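Local coordinates for protein putative sulfatase yidJ (Bacteroides fragilis, PDB 2QZU) that probably acts as an arylsulfatase, a metal-dependent hydrolase of the sulfatase family that would cleave sulfate esters, at residues A[78-83]-A[130-135]; A[74-79]-A[311-316]; A[204-209]-A[290-295]; A[32-37]-A[223-228]. All blocks are in the same frame, centred on the assembly; numbering follows the deposited sequence.

Contact 1. Residues A[78-83]-A[130-135]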
loop_
_atom_site.group_PDB
_atom_site.type_symbol
_atom_site.label_atom_id
_atom_site.label_comp_id
_atom_site.label_asym_id
_atom_site.label_seq_id
_atom_site.Cartn_x
_atom_site.Cartn_y
_atom_site.Cartn_z
ATOM N N PRO A 78 -23.342 1.156 5.634
ATOM C CA PRO A 78 -24.696 1.687 5.450
ATOM C C PRO A 78 -25.478 0.925 4.386
ATOM O O PRO A 78 -26.644 0.577 4.592
ATOM C CB PRO A 78 -24.444 3.144 5.059
ATOM C CG PRO A 78 -23.192 3.476 5.824
ATOM C CD PRO A 78 -22.340 2.237 5.588
ATOM N N ALA A 79 -24.837 0.660 3.249
ATOM C CA ALA A 79 -25.508 -0.058 2.173
ATOM C C ALA A 79 -25.887 -1.472 2.615
ATOM O O ALA A 79 -27.007 -1.916 2.387
ATOM C CB ALA A 79 -24.619 -0.112 0.927
ATOM N N ARG A 80 -24.952 -2.173 3.249
ATOM C CA ARG A 80 -25.209 -3.533 3.717
ATOM C C ARG A 80 -26.288 -3.537 4.796
ATOM O O ARG A 80 -27.096 -4.464 4.875
ATOM C CB ARG A 80 -23.910 -4.156 4.246
ATOM C CG ARG A 80 -22.847 -4.297 3.155
ATOM C CD ARG A 80 -21.445 -4.474 3.715
ATOM N NE ARG A 80 -20.454 -4.546 2.644
ATOM C CZ ARG A 80 -20.254 -5.612 1.874
ATOM N NH1 ARG A 80 -20.971 -6.714 2.051
ATOM N NH2 ARG A 80 -19.341 -5.571 0.918
ATOM N N GLY A 81 -26.301 -2.486 5.611
ATOM C CA GLY A 81 -27.292 -2.370 6.669
ATOM C C GLY A 81 -28.692 -2.215 6.100
ATOM O O GLY A 81 -29.664 -2.733 6.656
HETATM N N MSE A 82 -28.791 -1.492 4.990
HETATM C CA MSE A 82 -30.067 -1.282 4.320
HETATM C C MSE A 82 -30.510 -2.592 3.680
HETATM O O MSE A 82 -31.687 -2.948 3.720
HETATM C CB MSE A 82 -29.928 -0.195 3.251
HETATM C CG MSE A 82 -30.056 1.210 3.803
HETATM SE SE MSE A 82 -29.165 2.551 2.719
HETATM C CE MSE A 82 -28.072 3.317 4.106
ATOM N N LEU A 83 -29.562 -3.308 3.088
ATOM C CA LEU A 83 -29.872 -4.580 2.450
ATOM C C LEU A 83 -30.432 -5.584 3.452
ATOM O O LEU A 83 -31.468 -6.200 3.215
ATOM C CB LEU A 83 -28.619 -5.177 1.805
ATOM C CG LEU A 83 -28.776 -6.625 1.326
ATOM C CD1 LEU A 83 -29.805 -6.686 0.201
ATOM C CD2 LEU A 83 -27.432 -7.152 0.850
ATOM N N ILE A 130 -20.604 -16.306 3.248
ATOM C CA ILE A 130 -19.163 -16.384 3.039
ATOM C C ILE A 130 -18.652 -15.019 2.586
ATOM O O ILE A 130 -19.176 -14.449 1.633
ATOM C CB ILE A 130 -18.820 -17.423 1.937
ATOM C CG1 ILE A 130 -19.375 -18.798 2.314
ATOM C CG2 ILE A 130 -17.313 -17.494 1.731
ATOM C CD1 ILE A 130 -19.287 -19.812 1.189
ATOM N N GLY A 131 -17.644 -14.487 3.272
ATOM C CA GLY A 131 -17.100 -13.206 2.853
ATOM C C GLY A 131 -17.209 -12.058 3.829
ATOM O O GLY A 131 -17.304 -12.255 5.042
ATOM N N LYS A 132 -17.201 -10.847 3.279
ATOM C CA LYS A 132 -17.266 -9.610 4.049
ATOM C C LYS A 132 -18.665 -9.311 4.583
ATOM O O LYS A 132 -19.639 -9.310 3.832
ATOM C CB LYS A 132 -16.784 -8.455 3.166
ATOM C CG LYS A 132 -16.820 -7.090 3.817
ATOM C CD LYS A 132 -16.331 -6.031 2.842
ATOM C CE LYS A 132 -16.491 -4.639 3.429
ATOM N NZ LYS A 132 -16.097 -3.589 2.451
ATOM N N TRP A 133 -18.744 -9.050 5.886
ATOM C CA TRP A 133 -20.006 -8.748 6.573
ATOM C C TRP A 133 -20.091 -7.242 6.848
ATOM O O TRP A 133 -21.065 -6.577 6.485
ATOM C CB TRP A 133 -20.042 -9.539 7.890
ATOM C CG TRP A 133 -21.232 -9.316 8.777
ATOM C CD1 TRP A 133 -21.214 -8.875 10.072
ATOM C CD2 TRP A 133 -22.603 -9.598 8.468
ATOM N NE1 TRP A 133 -22.490 -8.873 10.590
ATOM C CE2 TRP A 133 -23.362 -9.313 9.626
ATOM C CE3 TRP A 133 -23.265 -10.070 7.325
ATOM C CZ2 TRP A 133 -24.752 -9.482 9.677
ATOM C CZ3 TRP A 133 -24.654 -10.240 7.373
ATOM C CH2 TRP A 133 -25.379 -9.944 8.545
ATOM N N HIS A 134 -19.050 -6.723 7.496
ATOM C CA HIS A 134 -18.908 -5.309 7.845
ATOM C C HIS A 134 -20.147 -4.659 8.469
ATOM O O HIS A 134 -20.537 -3.563 8.073
ATOM C CB HIS A 134 -18.484 -4.497 6.613
ATOM C CG HIS A 134 -17.782 -3.216 6.951
ATOM N ND1 HIS A 134 -17.528 -2.235 6.012
ATOM C CD2 HIS A 134 -17.270 -2.757 8.116
ATOM C CE1 HIS A 134 -16.890 -1.233 6.588
ATOM N NE2 HIS A 134 -16.719 -1.524 7.866
ATOM N N LEU A 135 -20.760 -5.332 9.439
ATOM C CA LEU A 135 -21.936 -4.777 10.097
ATOM C C LEU A 135 -21.842 -4.820 11.625
ATOM O O LEU A 135 -22.840 -4.626 12.321
ATOM C CB LEU A 135 -23.200 -5.503 9.616
ATOM C CG LEU A 135 -23.698 -5.053 8.236
ATOM C CD1 LEU A 135 -24.750 -6.029 7.725
ATOM C CD2 LEU A 135 -24.267 -3.634 8.333
HETATM O O HOH W 1 -22.856 -7.467 4.290
#

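Contact 2. Residues A[74-79]-A[311-316]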
loop_
_atom_site.group_PDB
_atom_site.type_symbol
_atom_site.label_atom_id
_atom_site.label_comp_id
_atom_site.label_asym_id
_atom_site.label_seq_id
_atom_site.Cartn_x
_atom_site.Cartn_y
_atom_site.Cartn_z
ATOM N N PRO A 74 -24.225 5.021 -0.993
ATOM C CA PRO A 74 -23.030 4.345 -1.507
ATOM C C PRO A 74 -21.793 4.286 -0.612
ATOM O O PRO A 74 -20.761 4.879 -0.918
ATOM C CB PRO A 74 -22.784 5.066 -2.830
ATOM C CG PRO A 74 -23.182 6.467 -2.506
ATOM C CD PRO A 74 -24.467 6.284 -1.716
ATOM N N VAL A 75 -21.927 3.558 0.495
ATOM C CA VAL A 75 -20.872 3.342 1.480
ATOM C C VAL A 75 -21.089 1.917 1.995
ATOM O O VAL A 75 -22.233 1.477 2.143
ATOM C CB VAL A 75 -20.977 4.336 2.650
ATOM C CG1 VAL A 75 -19.872 4.068 3.660
ATOM C CG2 VAL A 75 -20.876 5.757 2.125
ATOM N N SER A 76 -20.001 1.206 2.276
ATOM C CA SER A 76 -20.088 -0.190 2.709
ATOM C C SER A 76 -21.107 -0.581 3.788
ATOM O O SER A 76 -22.140 -1.178 3.481
ATOM C CB SER A 76 -18.700 -0.698 3.111
ATOM O OG SER A 76 -18.756 -2.077 3.453
ATOM N N SER A 77 -20.827 -0.267 5.046
ATOM C CA SER A 77 -21.747 -0.653 6.111
ATOM C C SER A 77 -23.173 -0.145 5.930
ATOM O O SER A 77 -24.127 -0.919 6.056
ATOM C CB SER A 77 -21.200 -0.214 7.470
ATOM O OG SER A 77 -19.916 -0.771 7.675
ATOM N N PRO A 78 -23.342 1.156 5.634
ATOM C CA PRO A 78 -24.696 1.687 5.450
ATOM C C PRO A 78 -25.478 0.925 4.386
ATOM O O PRO A 78 -26.644 0.577 4.592
ATOM C CB PRO A 78 -24.444 3.144 5.059
ATOM C CG PRO A 78 -23.192 3.476 5.824
ATOM C CD PRO A 78 -22.340 2.237 5.588
ATOM N N ALA A 79 -24.837 0.660 3.249
ATOM C CA ALA A 79 -25.508 -0.058 2.173
ATOM C C ALA A 79 -25.887 -1.472 2.615
ATOM O O ALA A 79 -27.007 -1.916 2.387
ATOM C CB ALA A 79 -24.619 -0.112 0.927
ATOM N N THR A 311 -24.592 -8.405 -7.572
ATOM C CA THR A 311 -24.722 -6.971 -7.375
ATOM C C THR A 311 -23.542 -6.421 -6.569
ATOM O O THR A 311 -22.535 -7.107 -6.381
ATOM C CB THR A 311 -26.076 -6.661 -6.675
ATOM O OG1 THR A 311 -26.312 -5.249 -6.663
ATOM C CG2 THR A 311 -26.076 -7.198 -5.259
ATOM N N SER A 312 -23.657 -5.183 -6.104
ATOM C CA SER A 312 -22.584 -4.553 -5.340
ATOM C C SER A 312 -23.166 -3.515 -4.392
ATOM O O SER A 312 -24.272 -3.023 -4.610
ATOM C CB SER A 312 -21.584 -3.886 -6.291
ATOM O OG SER A 312 -20.483 -3.331 -5.586
ATOM N N ASP A 313 -22.421 -3.186 -3.341
ATOM C CA ASP A 313 -22.892 -2.209 -2.370
ATOM C C ASP A 313 -22.738 -0.770 -2.851
ATOM O O ASP A 313 -23.447 0.119 -2.384
ATOM C CB ASP A 313 -22.191 -2.415 -1.015
ATOM C CG ASP A 313 -20.668 -2.392 -1.109
ATOM O OD1 ASP A 313 -20.107 -2.525 -2.214
ATOM O OD2 ASP A 313 -20.021 -2.255 -0.048
ATOM N N HIS A 314 -21.818 -0.549 -3.785
ATOM C CA HIS A 314 -21.580 0.782 -4.344
ATOM C C HIS A 314 -20.487 0.777 -5.405
ATOM O O HIS A 314 -19.758 -0.206 -5.558
ATOM C CB HIS A 314 -21.198 1.779 -3.240
ATOM C CG HIS A 314 -19.962 1.409 -2.483
ATOM N ND1 HIS A 314 -18.694 1.517 -3.016
ATOM C CD2 HIS A 314 -19.800 0.921 -1.228
ATOM C CE1 HIS A 314 -17.806 1.110 -2.124
ATOM N NE2 HIS A 314 -18.454 0.744 -1.030
ATOM N N GLY A 315 -20.402 1.882 -6.143
ATOM C CA GLY A 315 -19.391 2.026 -7.173
ATOM C C GLY A 315 -18.170 2.745 -6.621
ATOM O O GLY A 315 -17.836 2.591 -5.444
ATOM N N ILE A 316 -17.512 3.540 -7.460
ATOM C CA ILE A 316 -16.315 4.266 -7.040
ATOM C C ILE A 316 -16.011 5.393 -8.035
ATOM O O ILE A 316 -16.223 5.238 -9.242
ATOM C CB ILE A 316 -15.094 3.291 -6.957
ATOM C CG1 ILE A 316 -13.901 3.983 -6.304
ATOM C CG2 ILE A 316 -14.719 2.784 -8.347
ATOM C CD1 ILE A 316 -14.085 4.226 -4.835
#

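Contact 3. Residues A[204-209]-A[290-295]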
loop_
_atom_site.group_PDB
_atom_site.type_symbol
_atom_site.label_atom_id
_atom_site.label_comp_id
_atom_site.label_asym_id
_atom_site.label_seq_id
_atom_site.Cartn_x
_atom_site.Cartn_y
_atom_site.Cartn_z
ATOM N N GLU A 204 -13.190 -17.989 -1.484
ATOM C CA GLU A 204 -14.618 -17.854 -1.262
ATOM C C GLU A 204 -15.428 -18.680 -2.252
ATOM O O GLU A 204 -16.388 -19.343 -1.867
ATOM C CB GLU A 204 -15.001 -16.375 -1.316
ATOM C CG GLU A 204 -14.528 -15.630 -0.076
ATOM C CD GLU A 204 -14.256 -14.159 -0.314
ATOM O OE1 GLU A 204 -14.593 -13.653 -1.406
ATOM O OE2 GLU A 204 -13.704 -13.508 0.602
ATOM N N ALA A 205 -15.042 -18.654 -3.522
ATOM C CA ALA A 205 -15.746 -19.433 -4.530
ATOM C C ALA A 205 -15.580 -20.927 -4.238
ATOM O O ALA A 205 -16.504 -21.712 -4.442
ATOM C CB ALA A 205 -15.220 -19.098 -5.928
ATOM N N SER A 206 -14.403 -21.324 -3.756
ATOM C CA SER A 206 -14.176 -22.729 -3.434
ATOM C C SER A 206 -15.063 -23.178 -2.278
ATOM O O SER A 206 -15.604 -24.282 -2.301
ATOM C CB SER A 206 -12.711 -22.979 -3.080
ATOM O OG SER A 206 -11.900 -22.856 -4.230
ATOM N N LYS A 207 -15.221 -22.323 -1.270
ATOM C CA LYS A 207 -16.062 -22.671 -0.128
ATOM C C LYS A 207 -17.538 -22.644 -0.528
ATOM O O LYS A 207 -18.345 -23.410 -0.002
ATOM C CB LYS A 207 -15.820 -21.710 1.040
ATOM C CG LYS A 207 -14.383 -21.694 1.559
ATOM C CD LYS A 207 -13.885 -23.081 1.969
ATOM C CE LYS A 207 -14.625 -23.623 3.184
ATOM N NZ LYS A 207 -14.080 -24.941 3.628
ATOM N N ALA A 208 -17.892 -21.757 -1.457
ATOM C CA ALA A 208 -19.275 -21.669 -1.923
ATOM C C ALA A 208 -19.621 -22.941 -2.693
ATOM O O ALA A 208 -20.738 -23.444 -2.608
ATOM C CB ALA A 208 -19.459 -20.449 -2.820
ATOM N N ILE A 209 -18.648 -23.458 -3.441
ATOM C CA ILE A 209 -18.842 -24.679 -4.217
ATOM C C ILE A 209 -19.069 -25.860 -3.274
ATOM O O ILE A 209 -19.957 -26.680 -3.498
ATOM C CB ILE A 209 -17.626 -24.929 -5.145
ATOM C CG1 ILE A 209 -17.624 -23.874 -6.257
ATOM C CG2 ILE A 209 -17.675 -26.336 -5.730
ATOM C CD1 ILE A 209 -16.415 -23.924 -7.169
ATOM N N VAL A 290 -17.032 -16.089 -10.124
ATOM C CA VAL A 290 -18.490 -16.119 -10.141
ATOM C C VAL A 290 -18.849 -17.265 -11.091
ATOM O O VAL A 290 -19.789 -18.022 -10.850
ATOM C CB VAL A 290 -19.090 -14.801 -10.680
ATOM C CG1 VAL A 290 -20.574 -14.987 -10.985
ATOM C CG2 VAL A 290 -18.908 -13.688 -9.649
ATOM N N GLY A 291 -18.073 -17.392 -12.164
ATOM C CA GLY A 291 -18.300 -18.451 -13.133
ATOM C C GLY A 291 -18.181 -19.827 -12.496
ATOM O O GLY A 291 -18.926 -20.749 -12.841
ATOM N N ARG A 292 -17.242 -19.971 -11.565
ATOM C CA ARG A 292 -17.044 -21.241 -10.873
ATOM C C ARG A 292 -18.278 -21.597 -10.041
ATOM O O ARG A 292 -18.703 -22.754 -9.996
ATOM C CB ARG A 292 -15.823 -21.156 -9.957
ATOM C CG ARG A 292 -14.498 -20.960 -10.676
ATOM C CD ARG A 292 -13.381 -20.801 -9.654
ATOM N NE ARG A 292 -13.291 -21.958 -8.769
ATOM C CZ ARG A 292 -12.722 -21.940 -7.565
ATOM N NH1 ARG A 292 -12.194 -20.817 -7.094
ATOM N NH2 ARG A 292 -12.668 -23.047 -6.837
ATOM N N ILE A 293 -18.853 -20.597 -9.377
ATOM C CA ILE A 293 -20.043 -20.820 -8.553
ATOM C C ILE A 293 -21.238 -21.216 -9.415
ATOM O O ILE A 293 -21.977 -22.149 -9.083
ATOM C CB ILE A 293 -20.390 -19.554 -7.734
ATOM C CG1 ILE A 293 -19.235 -19.225 -6.781
ATOM C CG2 ILE A 293 -21.688 -19.769 -6.947
ATOM C CD1 ILE A 293 -19.384 -17.881 -6.065
ATOM N N ILE A 294 -21.428 -20.514 -10.528
ATOM C CA ILE A 294 -22.532 -20.815 -11.427
ATOM C C ILE A 294 -22.393 -22.242 -11.948
ATOM O O ILE A 294 -23.371 -22.985 -12.015
ATOM C CB ILE A 294 -22.558 -19.848 -12.631
ATOM C CG1 ILE A 294 -22.770 -18.413 -12.144
ATOM C CG2 ILE A 294 -23.658 -20.251 -13.605
ATOM C CD1 ILE A 294 -23.994 -18.226 -11.276
ATOM N N GLU A 295 -21.169 -22.625 -12.301
ATOM C CA GLU A 295 -20.915 -23.968 -12.814
ATOM C C GLU A 295 -21.278 -25.029 -11.781
ATOM O O GLU A 295 -21.795 -26.089 -12.130
ATOM C CB GLU A 295 -19.444 -24.122 -13.215
ATOM C CG GLU A 295 -19.123 -25.457 -13.866
ATOM C CD GLU A 295 -17.672 -25.564 -14.295
ATOM O OE1 GLU A 295 -17.221 -24.712 -15.090
ATOM O OE2 GLU A 295 -16.982 -26.503 -13.842
#

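Contact 4. Residues A[32-37]-A[223-228]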
loop_
_atom_site.group_PDB
_atom_site.type_symbol
_atom_site.label_atom_id
_atom_site.label_comp_id
_atom_site.label_asym_id
_atom_site.label_seq_id
_atom_site.Cartn_x
_atom_site.Cartn_y
_atom_site.Cartn_z
ATOM N N PHE A 32 -26.948 -15.274 -3.431
ATOM C CA PHE A 32 -26.744 -13.838 -3.509
ATOM C C PHE A 32 -25.252 -13.555 -3.551
ATOM O O PHE A 32 -24.541 -13.737 -2.557
ATOM C CB PHE A 32 -27.391 -13.193 -2.279
ATOM C CG PHE A 32 -27.499 -11.697 -2.346
ATOM C CD1 PHE A 32 -26.380 -10.888 -2.173
ATOM C CD2 PHE A 32 -28.741 -11.096 -2.523
ATOM C CE1 PHE A 32 -26.501 -9.492 -2.175
ATOM C CE2 PHE A 32 -28.872 -9.710 -2.526
ATOM C CZ PHE A 32 -27.751 -8.907 -2.348
ATOM N N ILE A 33 -24.779 -13.126 -4.713
ATOM C CA ILE A 33 -23.368 -12.831 -4.893
ATOM C C ILE A 33 -23.151 -11.337 -5.042
ATOM O O ILE A 33 -23.870 -10.666 -5.780
ATOM C CB ILE A 33 -22.809 -13.527 -6.150
ATOM C CG1 ILE A 33 -23.059 -15.033 -6.064
ATOM C CG2 ILE A 33 -21.307 -13.253 -6.273
ATOM C CD1 ILE A 33 -22.655 -15.786 -7.310
HETATM N N MSE A 34 -22.170 -10.812 -4.322
HETATM C CA MSE A 34 -21.864 -9.399 -4.430
HETATM C C MSE A 34 -20.365 -9.201 -4.336
HETATM O O MSE A 34 -19.661 -9.966 -3.682
HETATM C CB MSE A 34 -22.586 -8.589 -3.345
HETATM C CG MSE A 34 -22.199 -8.913 -1.920
HETATM SE SE MSE A 34 -23.170 -7.789 -0.660
HETATM C CE MSE A 34 -23.776 -9.150 0.576
ATOM N N ALA A 35 -19.884 -8.187 -5.038
ATOM C CA ALA A 35 -18.474 -7.851 -5.049
ATOM C C ALA A 35 -18.459 -6.397 -4.621
ATOM O O ALA A 35 -19.168 -5.570 -5.190
ATOM C CB ALA A 35 -17.902 -8.007 -6.453
ATOM N N ASP A 36 -17.662 -6.091 -3.609
ATOM C CA ASP A 36 -17.595 -4.740 -3.086
ATOM C C ASP A 36 -16.971 -3.720 -4.045
ATOM O O ASP A 36 -16.010 -4.015 -4.757
ATOM C CB ASP A 36 -16.828 -4.770 -1.755
ATOM C CG ASP A 36 -16.960 -3.487 -0.969
ATOM O OD1 ASP A 36 -16.364 -2.469 -1.380
ATOM O OD2 ASP A 36 -17.666 -3.496 0.062
ATOM N N GLN A 37 -17.550 -2.521 -4.072
ATOM C CA GLN A 37 -17.029 -1.424 -4.884
ATOM C C GLN A 37 -16.984 -1.702 -6.386
ATOM O O GLN A 37 -16.058 -1.268 -7.078
ATOM C CB GLN A 37 -15.635 -1.069 -4.364
ATOM C CG GLN A 37 -15.122 0.303 -4.745
ATOM C CD GLN A 37 -14.177 0.844 -3.691
ATOM O OE1 GLN A 37 -14.575 1.063 -2.545
ATOM N NE2 GLN A 37 -12.924 1.058 -4.068
ATOM N N ALA A 223 -30.164 -20.757 1.132
ATOM C CA ALA A 223 -29.843 -19.384 0.776
ATOM C C ALA A 223 -28.367 -19.228 1.107
ATOM O O ALA A 223 -27.938 -19.542 2.218
ATOM C CB ALA A 223 -30.677 -18.395 1.599
ATOM N N LEU A 224 -27.589 -18.762 0.138
ATOM C CA LEU A 224 -26.164 -18.566 0.348
ATOM C C LEU A 224 -25.749 -17.190 -0.140
ATOM O O LEU A 224 -26.125 -16.768 -1.235
ATOM C CB LEU A 224 -25.351 -19.633 -0.404
ATOM C CG LEU A 224 -23.825 -19.449 -0.440
ATOM C CD1 LEU A 224 -23.241 -19.753 0.930
ATOM C CD2 LEU A 224 -23.205 -20.375 -1.489
ATOM N N VAL A 225 -24.992 -16.482 0.686
ATOM C CA VAL A 225 -24.481 -15.178 0.304
ATOM C C VAL A 225 -22.976 -15.338 0.131
ATOM O O VAL A 225 -22.312 -15.955 0.964
ATOM C CB VAL A 225 -24.720 -14.098 1.392
ATOM C CG1 VAL A 225 -24.009 -12.809 0.998
ATOM C CG2 VAL A 225 -26.207 -13.849 1.576
ATOM N N VAL A 226 -22.446 -14.812 -0.967
ATOM C CA VAL A 226 -21.013 -14.848 -1.217
ATOM C C VAL A 226 -20.662 -13.372 -1.411
ATOM O O VAL A 226 -21.011 -12.771 -2.423
ATOM C CB VAL A 226 -20.664 -15.657 -2.488
ATOM C CG1 VAL A 226 -19.157 -15.693 -2.680
ATOM C CG2 VAL A 226 -21.206 -17.074 -2.365
ATOM N N SER A 227 -19.993 -12.802 -0.413
ATOM C CA SER A 227 -19.620 -11.392 -0.406
ATOM C C SER A 227 -18.119 -11.215 -0.639
ATOM O O SER A 227 -17.320 -11.298 0.296
ATOM C CB SER A 227 -20.030 -10.784 0.941
ATOM O OG SER A 227 -19.694 -9.413 1.030
HETATM N N MSE A 228 -17.745 -10.962 -1.892
HETATM C CA MSE A 228 -16.338 -10.796 -2.257
HETATM C C MSE A 228 -15.857 -9.365 -2.056
HETATM O O MSE A 228 -16.626 -8.416 -2.207
HETATM C CB MSE A 228 -16.132 -11.216 -3.710
HETATM C CG MSE A 228 -16.486 -12.673 -3.973
HETATM SE SE MSE A 228 -16.399 -13.096 -5.864
HETATM C CE MSE A 228 -16.713 -15.008 -5.756
#

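Contact 1. Residues A[78-83]-A[130-135]
A single water molecule ties the side chain of Arg80 to the backbone of Trp133: it accepts from Arg80 NH1 at 3.0 Å and donates to Trp133 O, also at 3.0 Å. The water lies at the edge of the guanidinium, in its plane, which helps to fix the rotation of that group. Lys132 approaches from another direction. Its extended chain crosses the arginine at about a right angle and passes over one guanidinium face, Lys132 CD lying 3.6 Å from Arg80 NH2. Although Lys132 O sits 3.4 Å from Arg80 NH1, the angle is poor for a bond; Tyr129 OH and Ser227 OG bond to that carbonyl. With CG anti to the carbonyl carbon (chi1 -63°) and the chain extended from there to NE, Arg80 brings CD to 3.5 Å from Trp133 O. Nearer the helix the contact turns apolar. Arg80 CB meets Leu135 CD1 at 4.0 Å. The other leucine methyl, CD2, comes within 3.6 Å of Gly81 N, touching helix backbone directly.

The cationic ends converge, with Arg80 NH2 and Lys132 NZ 4.1 Å apart, and both form salt bridges to Asp36 OD2. Ser76 OG is bonded to Arg80 NE and to His134 ND1. Arg80 closes the Ser-X-Pro-Ala-Arg signature of sulfatases, in which Ser76 is predicted to become 3-oxoalanine, although it is unmodified here. Such a cluster of basic groups beside the signature serine is consistent with a pocket made to receive a sulfate group.

Contact 2. Residues A[74-79]-A[311-316]
Asp313 reaches the first turn of the helix at Ser76, its OD2 lying 3.4 Å from Ser76 CA and 3.7 Å from Ser76 OG, contact without a hydrogen bond. The carboxylate arrives there through an uncommon conformation: Asp313 CG stands between its backbone N and carbonyl carbon (chi1 55°). His314 repeats that choice with chi1 60°. With both side chains so placed, Asp313 OD1 lies 3.6 Å above one face of the imidazole, offset toward the rim; the same oxygen is hydrogen-bonded to Gln37 N.

His314 ND1 donates to Gly315 O at 2.8 Å, a nearly straight bond (170°) that follows a carbonyl lone pair, stays within the ring plane and sets the rotation of the ring. Its CD2 is directed at the start of the helix, 3.5 Å from Ser76 N, next to the N-cap residue Val75. Behind the ring, His314 CB packs on Pro74 CB at 3.7 Å, while Ala79 CB fits against Asp313 O at 3.5 Å, one helical turn beyond Val75. Ser76 OG turns to partners outside this pair, His134 ND1 and Arg80 NE. Asp313 and Asp36 lie close together beside Ser76, consistent with the acidic metal site of sulfatases.

The Ser-Asp-His-Gly loop thus places the start of helix 76-85 at the C-terminal end of strand 306-311. The neighbouring strand 29-35 runs parallel to that strand and is joined to the loop through Ser312 OG and Ala35 O.

Contact 3. Residues A[204-209]-A[290-295]
Helix segments 204-209 and 290-295 run almost parallel, 7° apart with their axes 9.0 Å from each other, and approach most closely in backbone terms at Ile209 and Ile293. They form a pair of neighbouring helices on one side of the central mixed sheet, in the alpha/beta core that sulfatases share with the alkaline phosphatase clan. The interface is layered. Toward the sheet, Ile293 spans the gap: its CG1 meets Ala205 CB at 4.1 Å and its CD1 meets Ala208 CB at the same distance. The small alanines let the isoleucine lie between the helices, and strand 222-228 lies beneath, Ala208 touching Leu224 and Val226 while Ile293 touches Met228.

Farther from the sheet the contact turns polar. Arg292 runs across to the other helix, bent at chi3 (58°), and its flat end settles with Ala205 CB over one face, 3.7 Å from NH1. Ile209 crosses the arginine side chain at about a right angle; its CD1 lies 3.8 Å from Arg292 O and 3.9 Å from Arg292 NH2. Glu202 O, one turn before Ser206, receives both Arg292 NH1 and Ser206 OG, so the hydroxyl and the guanidinium share an anchor. Between the helices themselves, Arg292 NH2 donates to Ser206 OG at 2.7 Å and 165°, with the oxygen at the guanidinium edge and near its plane.

Contact 4. Residues A[32-37]-A[223-228]
Phe32 pairs with Val225 and Met34 with Ser227 on one face of a parallel strand pair at the centre of the mixed sheet, while Ile33, Ala35, Val226 and Met228 occupy the other. The axes run 4.7 Å apart and 8° from parallel. On the first face Met34, a selenomethionine, provides the main crossing. Its CG stands between backbone N and carbonyl carbon (chi1 63°), and a bend at chi3 carries CE back over the neighbouring strand to Val225 CG1 at 3.7 Å. The same side chain passes Ser227, Met34 CG lying 3.9 Å from Ser227 OG, an oxygen bonded to Arg80 NH1 and Lys132 O. Phe32 touches through its root, CB to Val225 CG2 at 4.1 Å, while its ring leads away to Leu83 of helix 76-85. On the reverse face Ile33 CG1 lies 4.3 Å from Val226 CB, and Val226 and Met228 contact helix 200-213.

Five backbone hydrogen bonds stitch the strands together, alternating in donor. The last lies just past the end of strand 29-35, at the residue whose carboxylate forms salt bridges to Arg80 and Lys132: Asp36 N donates to Met228 O at 2.9 Å.

How the contacts relate
Contact 4 is the sheet core to which the others attach. Contact 3 joins two helices on one face, its centre about 11 Å from that of contact 4; helix 76-85 of contacts 1 and 2 lies on the other. Contacts 1 and 2 share Pro78 and Ala79 and meet where His134 ND1 approaches Ser76 OG at 2.8 Å. Contact 1 joins contact 4 through Arg80 NH2 and Asp36 OD2, 2.8 Å apart. Contacts 2 and 4, centres about 12 Å apart, bring Asp313 OD2 within 2.7 Å of Asp36 OD2 near Ser76, the predicted oxoalanine site, consistent with a metal site in this family. Contact 3 does not touch contact 2, nearest atoms being about 8 Å apart.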